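Long-range contact in alpha-L-rhamnosidase (Klebsiella oxytoca, PDB 4XHC), which probably hydrolyses terminal alpha-L-rhamnose residues from glycosides, as a family 78 glycoside hydrolase: residues R244-D249 / S285-V290. Numbering follows the deposited sequence.
Sequences RLWLGD and SANVFV. With RAM (alpha-L-rhamnopyranose), chain C.
Trp246 and Asn287 pair across the two strands as an antiparallel non-hydrogen-bonded pair, with CA atoms 4.2 Å apart and side chains on the same face. Two backbone bonds flank the pair: Val288 N donates to Leu245 O (3.0 Å), and Leu247 N, in the first turn of helix 247-259, donates to Ala286 O (3.0 Å). Trp246 occupies the N-cap position, so the short strand runs directly into the helix.

Two contacts put side-chain carbons over aromatic faces. Asn287 CB sits over the Trp246 indole, 3.6 Å from the centroid of the five-membered ring and 16° off its normal, which identifies a CH-pi contact. CG of Asn287 lies between its backbone N and carbonyl carbon; the amide therefore runs alongside the indole, and ND2 rests over the six-membered ring while bonding to Asp297. On the opposite face the rhamnose lies against the ring, Trp246 CZ2 approaching O5 of the sugar to 3.5 Å. The indole is thus sandwiched between protein and ligand.

The polar link is made by Arg244, whose NE donates to Asn287 OD1 at 3.0 Å. The donor stands 59° out of the carbonyl plane, so the bond does not follow a lone pair. Arg244 CD lies over one face of Phe289 in CH-pi contact, and a bend at chi3 carries the guanidinium past the CE1-CZ edge, its plane 26° from that of the ring. Pro118 of the second subunit packs on Phe289 as well.

Asp249, in the first turn of helix 247-259, accepts bonds from two sugar hydroxyls: O4 to OD1 (2.6 Å) and O3 to OD2 (2.8 Å). Leu245 and Val288 meet Phe274 of helix 264-276. The arrangement is a small antiparallel sheet backing the rhamnose pocket, to which Trp246 and Asp249 belong, in the (alpha/alpha)6 barrel of family 78.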
loop_
_atom_site.group_PDB
_atom_site.type_symbol
_atom_site.label_atom_id
_atom_site.label_comp_id
_atom_site.label_asym_id
_atom_site.label_seq_id
_atom_site.Cartn_x
_atom_site.Cartn_y
_atom_site.Cartn_z
ATOM N N ARG A 244 -20.068 -9.525 -6.579
ATOM C CA ARG A 244 -20.480 -10.889 -6.326
ATOM C C ARG A 244 -21.845 -11.210 -6.904
ATOM O O ARG A 244 -22.732 -10.356 -6.962
ATOM C CB ARG A 244 -20.511 -11.098 -4.814
ATOM C CG ARG A 244 -20.566 -12.545 -4.401
ATOM C CD ARG A 244 -19.885 -12.786 -3.066
ATOM N NE ARG A 244 -20.745 -12.525 -1.913
ATOM C CZ ARG A 244 -20.492 -11.649 -0.947
ATOM N NH1 ARG A 244 -19.391 -10.892 -0.962
ATOM N NH2 ARG A 244 -21.351 -11.522 0.049
ATOM N N LEU A 245 -22.011 -12.466 -7.300
ATOM C CA LEU A 245 -23.269 -12.970 -7.853
ATOM C C LEU A 245 -24.298 -13.286 -6.767
ATOM O O LEU A 245 -24.085 -14.191 -5.968
ATOM C CB LEU A 245 -22.977 -14.240 -8.657
ATOM C CG LEU A 245 -24.140 -14.996 -9.301
ATOM C CD1 LEU A 245 -24.862 -14.134 -10.330
ATOM C CD2 LEU A 245 -23.630 -16.281 -9.940
ATOM N N TRP A 246 -25.407 -12.542 -6.745
ATOM C CA TRP A 246 -26.552 -12.817 -5.848
ATOM C C TRP A 246 -27.788 -13.175 -6.673
ATOM O O TRP A 246 -27.987 -12.655 -7.771
ATOM C CB TRP A 246 -26.902 -11.594 -4.990
ATOM C CG TRP A 246 -25.938 -11.239 -3.890
ATOM C CD1 TRP A 246 -24.747 -10.592 -4.025
ATOM C CD2 TRP A 246 -26.119 -11.444 -2.487
ATOM N NE1 TRP A 246 -24.163 -10.407 -2.795
ATOM C CE2 TRP A 246 -24.988 -10.918 -1.833
ATOM C CE3 TRP A 246 -27.122 -12.030 -1.716
ATOM C CZ2 TRP A 246 -24.829 -10.961 -0.444
ATOM C CZ3 TRP A 246 -26.960 -12.079 -0.330
ATOM C CH2 TRP A 246 -25.825 -11.544 0.286
ATOM N N LEU A 247 -28.652 -14.024 -6.131
ATOM C CA LEU A 247 -29.763 -14.557 -6.923
ATOM C C LEU A 247 -30.867 -13.529 -7.202
ATOM O O LEU A 247 -31.401 -13.484 -8.298
ATOM C CB LEU A 247 -30.354 -15.810 -6.274
ATOM C CG LEU A 247 -30.388 -16.998 -7.240
ATOM C CD1 LEU A 247 -30.481 -18.317 -6.488
ATOM C CD2 LEU A 247 -31.519 -16.853 -8.248
ATOM N N GLY A 248 -31.206 -12.706 -6.222
ATOM C CA GLY A 248 -32.224 -11.677 -6.420
ATOM C C GLY A 248 -31.794 -10.696 -7.492
ATOM O O GLY A 248 -32.600 -10.298 -8.349
ATOM N N ASP A 249 -30.515 -10.313 -7.439
ATOM C CA ASP A 249 -29.936 -9.369 -8.391
ATOM C C ASP A 249 -29.900 -9.982 -9.795
ATOM O O ASP A 249 -30.339 -9.366 -10.767
ATOM C CB ASP A 249 -28.532 -8.946 -7.941
ATOM C CG ASP A 249 -28.536 -8.237 -6.590
ATOM O OD1 ASP A 249 -28.912 -8.876 -5.588
ATOM O OD2 ASP A 249 -28.156 -7.044 -6.523
ATOM N N SER A 285 -27.830 -21.308 -2.299
ATOM C CA SER A 285 -27.384 -20.178 -1.506
ATOM C C SER A 285 -27.902 -18.867 -2.068
ATOM O O SER A 285 -28.365 -18.800 -3.206
ATOM C CB SER A 285 -25.859 -20.162 -1.433
ATOM O OG SER A 285 -25.403 -21.386 -0.887
ATOM N N ALA A 286 -27.821 -17.826 -1.254
ATOM C CA ALA A 286 -28.245 -16.504 -1.671
ATOM C C ALA A 286 -27.244 -15.909 -2.659
ATOM O O ALA A 286 -27.631 -15.145 -3.551
ATOM C CB ALA A 286 -28.402 -15.595 -0.468
ATOM N N ASN A 287 -25.967 -16.264 -2.492
ATOM C CA ASN A 287 -24.890 -15.774 -3.359
ATOM C C ASN A 287 -23.733 -16.767 -3.502
ATOM O O ASN A 287 -23.556 -17.661 -2.663
ATOM C CB ASN A 287 -24.355 -14.452 -2.821
ATOM C CG ASN A 287 -23.762 -14.590 -1.439
ATOM O OD1 ASN A 287 -22.577 -14.807 -1.294
ATOM N ND2 ASN A 287 -24.591 -14.482 -0.420
ATOM N N VAL A 288 -22.938 -16.582 -4.557
ATOM C CA VAL A 288 -21.852 -17.496 -4.885
ATOM C C VAL A 288 -20.535 -16.741 -5.100
ATOM O O VAL A 288 -20.502 -15.707 -5.770
ATOM C CB VAL A 288 -22.198 -18.300 -6.149
ATOM C CG1 VAL A 288 -21.071 -19.238 -6.533
ATOM C CG2 VAL A 288 -23.456 -19.106 -5.922
ATOM N N PHE A 289 -19.456 -17.262 -4.524
ATOM C CA PHE A 289 -18.111 -16.768 -4.799
ATOM C C PHE A 289 -17.516 -17.567 -5.953
ATOM O O PHE A 289 -17.880 -18.726 -6.159
ATOM C CB PHE A 289 -17.219 -16.918 -3.560
ATOM C CG PHE A 289 -17.718 -16.166 -2.355
ATOM C CD1 PHE A 289 -17.303 -14.871 -2.112
ATOM C CD2 PHE A 289 -18.613 -16.754 -1.473
ATOM C CE1 PHE A 289 -17.771 -14.175 -1.012
ATOM C CE2 PHE A 289 -19.087 -16.064 -0.375
ATOM C CZ PHE A 289 -18.666 -14.772 -0.142
ATOM N N VAL A 290 -16.604 -16.958 -6.706
ATOM C CA VAL A 290 -15.900 -17.676 -7.790
ATOM C C VAL A 290 -14.382 -17.475 -7.755
ATOM O O VAL A 290 -13.696 -17.721 -8.751
ATOM C CB VAL A 290 -16.436 -17.287 -9.185
ATOM C CG1 VAL A 290 -17.897 -17.670 -9.320
ATOM C CG2 VAL A 290 -16.243 -15.798 -9.457
HETATM C C1 RAM C . -26.789 -6.718 -0.194
HETATM C C2 RAM C . -26.723 -6.197 -1.616
HETATM C C3 RAM C . -27.226 -7.243 -2.594
HETATM C C4 RAM C . -28.464 -7.910 -2.021
HETATM C C5 RAM C . -28.061 -8.717 -0.798
HETATM C C6 RAM C . -29.143 -8.796 0.249
HETATM O O1 RAM C . -25.644 -6.329 0.457
HETATM O O2 RAM C . -27.578 -5.067 -1.671
HETATM O O3 RAM C . -27.537 -6.649 -3.856
HETATM O O4 RAM C . -29.044 -8.781 -2.974
HETATM O O5 RAM C . -26.891 -8.137 -0.180
#